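Local coordinates for Lmo0135 protein (Listeria monocytogenes EGD-e, PDB 5ISU) that probably binds peptides outside the cell as the substrate-binding component of an ABC transporter, at residues Ser304-Tyr312 against Gly403-Tyr413. Numbering follows the deposited sequence.
Sequences SFLTENTKY and GNDPDAYKSLY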
loop_
_atom_site.group_PDB
_atom_site.type_symbol
_atom_site.label_atom_id
_atom_site.label_comp_id
_atom_site.label_asym_id
_atom_site.label_seq_id
_atom_site.Cartn_x
_atom_site.Cartn_y
_atom_site.Cartn_z
ATOM N N SER A 304 7.971 1.573 -15.193
ATOM C CA SER A 304 6.673 2.214 -15.182
ATOM C C SER A 304 6.390 2.903 -13.854
ATOM O O SER A 304 6.987 2.551 -12.829
ATOM C CB SER A 304 5.594 1.177 -15.391
ATOM O OG SER A 304 4.327 1.782 -15.252
ATOM N N PHE A 305 5.457 3.865 -13.864
ATOM C CA PHE A 305 5.040 4.541 -12.624
ATOM C C PHE A 305 4.136 3.602 -11.783
ATOM O O PHE A 305 3.914 3.825 -10.593
ATOM C CB PHE A 305 4.362 5.896 -12.901
ATOM C CG PHE A 305 2.966 5.786 -13.399
ATOM C CD1 PHE A 305 1.911 5.631 -12.507
ATOM C CD2 PHE A 305 2.687 5.845 -14.751
ATOM C CE1 PHE A 305 0.599 5.529 -12.962
ATOM C CE2 PHE A 305 1.379 5.744 -15.208
ATOM C CZ PHE A 305 0.336 5.582 -14.310
ATOM N N LEU A 306 3.638 2.551 -12.420
ATOM C CA LEU A 306 2.857 1.525 -11.776
ATOM C C LEU A 306 3.767 0.411 -11.262
ATOM O O LEU A 306 4.766 0.098 -11.911
ATOM C CB LEU A 306 1.975 0.860 -12.817
ATOM C CG LEU A 306 0.954 1.668 -13.588
ATOM C CD1 LEU A 306 0.247 0.708 -14.516
ATOM C CD2 LEU A 306 -0.032 2.296 -12.623
ATOM N N THR A 307 3.392 -0.208 -10.141
ATOM C CA THR A 307 4.103 -1.381 -9.611
ATOM C C THR A 307 3.655 -2.623 -10.383
ATOM O O THR A 307 2.640 -2.586 -11.081
ATOM C CB THR A 307 3.885 -1.562 -8.092
ATOM O OG1 THR A 307 2.483 -1.447 -7.776
ATOM C CG2 THR A 307 4.674 -0.507 -7.329
ATOM N N GLU A 308 4.401 -3.719 -10.247
ATOM C CA GLU A 308 4.135 -4.960 -11.024
ATOM C C GLU A 308 2.831 -5.688 -10.766
ATOM O O GLU A 308 2.377 -6.445 -11.610
ATOM C CB GLU A 308 5.275 -5.955 -10.849
ATOM C CG GLU A 308 6.614 -5.446 -11.377
ATOM C CD GLU A 308 7.700 -6.522 -11.394
ATOM O OE1 GLU A 308 7.467 -7.669 -10.911
ATOM O OE2 GLU A 308 8.791 -6.216 -11.908
ATOM N N ASN A 309 2.280 -5.501 -9.571
ATOM C CA ASN A 309 1.003 -6.104 -9.182
ATOM C C ASN A 309 -0.205 -5.447 -9.844
ATOM O O ASN A 309 -1.295 -6.022 -9.842
ATOM C CB ASN A 309 0.789 -5.952 -7.661
ATOM C CG ASN A 309 0.811 -4.482 -7.214
ATOM O OD1 ASN A 309 1.845 -3.805 -7.326
ATOM N ND2 ASN A 309 -0.321 -3.991 -6.690
ATOM N N THR A 310 -0.033 -4.236 -10.370
ATOM C CA THR A 310 -1.170 -3.486 -10.910
ATOM C C THR A 310 -1.517 -3.894 -12.318
ATOM O O THR A 310 -0.646 -3.892 -13.177
ATOM C CB THR A 310 -0.866 -1.980 -10.918
ATOM O OG1 THR A 310 -0.493 -1.552 -9.599
ATOM C CG2 THR A 310 -2.075 -1.186 -11.392
ATOM N N LYS A 311 -2.792 -4.185 -12.582
ATOM C CA LYS A 311 -3.210 -4.551 -13.942
ATOM C C LYS A 311 -2.721 -3.582 -14.997
ATOM O O LYS A 311 -2.741 -2.369 -14.801
ATOM C CB LYS A 311 -4.719 -4.699 -14.113
ATOM C CG LYS A 311 -5.253 -6.048 -13.714
ATOM C CD LYS A 311 -6.569 -6.353 -14.400
ATOM C CE LYS A 311 -7.649 -5.328 -14.112
ATOM N NZ LYS A 311 -8.912 -5.762 -14.777
ATOM N N TYR A 312 -2.294 -4.166 -16.117
ATOM C CA TYR A 312 -1.803 -3.450 -17.289
ATOM C C TYR A 312 -0.387 -2.895 -17.116
ATOM O O TYR A 312 0.104 -2.128 -17.953
ATOM C CB TYR A 312 -2.821 -2.396 -17.756
ATOM C CG TYR A 312 -4.237 -2.967 -17.796
ATOM C CD1 TYR A 312 -4.530 -4.106 -18.538
ATOM C CD2 TYR A 312 -5.269 -2.373 -17.084
ATOM C CE1 TYR A 312 -5.810 -4.635 -18.575
ATOM C CE2 TYR A 312 -6.564 -2.888 -17.114
ATOM C CZ TYR A 312 -6.829 -4.022 -17.850
ATOM O OH TYR A 312 -8.103 -4.532 -17.869
ATOM N N GLY A 403 -2.141 -0.549 -4.832
ATOM C CA GLY A 403 -3.192 -1.522 -5.149
ATOM C C GLY A 403 -3.094 -2.094 -6.569
ATOM O O GLY A 403 -2.211 -1.705 -7.363
ATOM N N ASN A 404 -4.042 -2.990 -6.867
ATOM C CA ASN A 404 -4.076 -3.787 -8.093
ATOM C C ASN A 404 -4.734 -3.186 -9.342
ATOM O O ASN A 404 -4.613 -3.781 -10.413
ATOM C CB ASN A 404 -4.731 -5.162 -7.787
ATOM C CG ASN A 404 -3.938 -5.984 -6.775
ATOM O OD1 ASN A 404 -2.753 -5.726 -6.522
ATOM N ND2 ASN A 404 -4.591 -6.985 -6.191
ATOM N N ASP A 405 -5.458 -2.071 -9.204
ATOM C CA ASP A 405 -6.106 -1.429 -10.341
ATOM C C ASP A 405 -5.480 -0.053 -10.545
ATOM O O ASP A 405 -5.395 0.737 -9.600
ATOM C CB ASP A 405 -7.634 -1.336 -10.178
ATOM C CG ASP A 405 -8.339 -0.832 -11.477
ATOM O OD1 ASP A 405 -8.181 0.372 -11.846
ATOM O OD2 ASP A 405 -9.065 -1.639 -12.126
ATOM N N PRO A 406 -5.065 0.250 -11.796
ATOM C CA PRO A 406 -4.410 1.534 -12.063
ATOM C C PRO A 406 -5.283 2.769 -11.822
ATOM O O PRO A 406 -4.755 3.859 -11.688
ATOM C CB PRO A 406 -4.001 1.415 -13.537
ATOM C CG PRO A 406 -4.982 0.445 -14.123
ATOM C CD PRO A 406 -5.269 -0.533 -13.038
ATOM N N ASP A 407 -6.595 2.611 -11.746
ATOM C CA ASP A 407 -7.480 3.776 -11.501
ATOM C C ASP A 407 -7.181 4.448 -10.148
ATOM O O ASP A 407 -7.346 5.656 -10.004
ATOM C CB ASP A 407 -8.941 3.362 -11.534
ATOM C CG ASP A 407 -9.895 4.552 -11.400
ATOM O OD1 ASP A 407 -9.885 5.446 -12.278
ATOM O OD2 ASP A 407 -10.686 4.573 -10.432
ATOM N N ALA A 408 -6.714 3.679 -9.167
ATOM C CA ALA A 408 -6.401 4.257 -7.857
ATOM C C ALA A 408 -5.246 5.283 -7.917
ATOM O O ALA A 408 -5.128 6.139 -7.038
ATOM C CB ALA A 408 -6.094 3.152 -6.832
ATOM N N TYR A 409 -4.428 5.213 -8.970
ATOM C CA TYR A 409 -3.291 6.112 -9.130
ATOM C C TYR A 409 -3.672 7.507 -9.605
ATOM O O TYR A 409 -2.817 8.388 -9.617
ATOM C CB TYR A 409 -2.276 5.529 -10.113
ATOM C CG TYR A 409 -1.554 4.256 -9.693
ATOM C CD1 TYR A 409 -2.213 3.037 -9.614
ATOM C CD2 TYR A 409 -0.184 4.257 -9.498
ATOM C CE1 TYR A 409 -1.534 1.873 -9.288
ATOM C CE2 TYR A 409 0.500 3.106 -9.171
ATOM C CZ TYR A 409 -0.172 1.915 -9.077
ATOM O OH TYR A 409 0.545 0.772 -8.752
ATOM N N LYS A 410 -4.926 7.713 -9.994
ATOM C CA LYS A 410 -5.391 9.040 -10.460
ATOM C C LYS A 410 -5.067 10.213 -9.543
ATOM O O LYS A 410 -4.714 11.292 -10.026
ATOM C CB LYS A 410 -6.912 9.055 -10.624
ATOM C CG LYS A 410 -7.444 8.313 -11.827
ATOM C CD LYS A 410 -8.947 8.518 -12.019
ATOM C CE LYS A 410 -9.755 8.094 -10.799
ATOM N NZ LYS A 410 -11.186 7.906 -11.168
ATOM N N SER A 411 -5.231 9.997 -8.232
ATOM C CA SER A 411 -5.020 11.029 -7.203
ATOM C C SER A 411 -3.556 11.515 -7.094
ATOM O O SER A 411 -3.253 12.470 -6.367
ATOM C CB SER A 411 -5.528 10.514 -5.845
ATOM O OG SER A 411 -4.850 9.315 -5.457
ATOM N N LEU A 412 -2.661 10.846 -7.819
ATOM C CA LEU A 412 -1.241 11.211 -7.866
ATOM C C LEU A 412 -0.869 11.864 -9.195
ATOM O O LEU A 412 0.237 12.394 -9.324
ATOM C CB LEU A 412 -0.370 9.960 -7.699
ATOM C CG LEU A 412 -0.433 9.219 -6.367
ATOM C CD1 LEU A 412 -0.219 7.728 -6.571
ATOM C CD2 LEU A 412 0.567 9.794 -5.381
ATOM N N TYR A 413 -1.754 11.800 -10.189
ATOM C CA TYR A 413 -1.421 12.362 -11.530
ATOM C C TYR A 413 -2.446 13.285 -12.216
ATOM O O TYR A 413 -2.115 13.893 -13.247
ATOM C CB TYR A 413 -1.014 11.214 -12.466
ATOM C CG TYR A 413 0.166 10.473 -11.915
ATOM C CD1 TYR A 413 1.426 11.039 -11.972
ATOM C CD2 TYR A 413 0.023 9.247 -11.282
ATOM C CE1 TYR A 413 2.530 10.407 -11.440
ATOM C CE2 TYR A 413 1.129 8.591 -10.736
ATOM C CZ TYR A 413 2.383 9.181 -10.827
ATOM O OH TYR A 413 3.511 8.593 -10.308
HETATM O O HOH W 1 0.221 -1.920 -4.891
#
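Two irregular loops of the periplasmic-binding-protein fold, one following strand 299-301 and the other strand 395-400, meet where Phe305, Leu306 and the Thr307-Thr310 type I beta turn pack against the Gly403-Asp405 loop and the 3-10 segment 406-409. The phenol of Tyr409 suits this seam because its ring is apolar and its tip polar. CD2 of Leu306 sits squarely over one ring face, 3.4 Å from the Tyr409 centroid and 6° off the normal, a CH-pi contact. Phe305 directs its ring edge toward the Tyr409 ring in an offset edge-to-face pair, planes at 76°; Phe305 CD1 also lies 3.5 Å from Tyr413 CE2, completing an aromatic cluster.

At the polar tip, Thr310 OG1 accepts from Tyr409 OH (2.7 Å) and donates to Gly403 O (2.8 Å), using both roles of a hydroxyl. The backbone N of Thr307 adds a weak bond to the phenol oxygen. With chi1 at -55°, Thr310 turns OG1 into this chain while its methyl, anti to the backbone N, packs on the rigid, apolar Pro406 ring. Gly403 has a positive phi at which a CB would jam against the preceding carbonyl O.

Beside the chain, the Asn309 amide offers ND2 straight to the Asn404 carbonyl acceptor OD1 (3.0 Å), and a water links ND2 to Gly403 N. Lys311 N donates to Asn404 O at 2.9 Å. Arg445 of helix 442-458 forms a salt bridge with Asp405 OD2, while OD1 accepts from Asp407 N in an Asx turn. An aromatic cluster and a hydrogen-bond chain thus join two inter-strand-and-helix loops of this binding-protein fold.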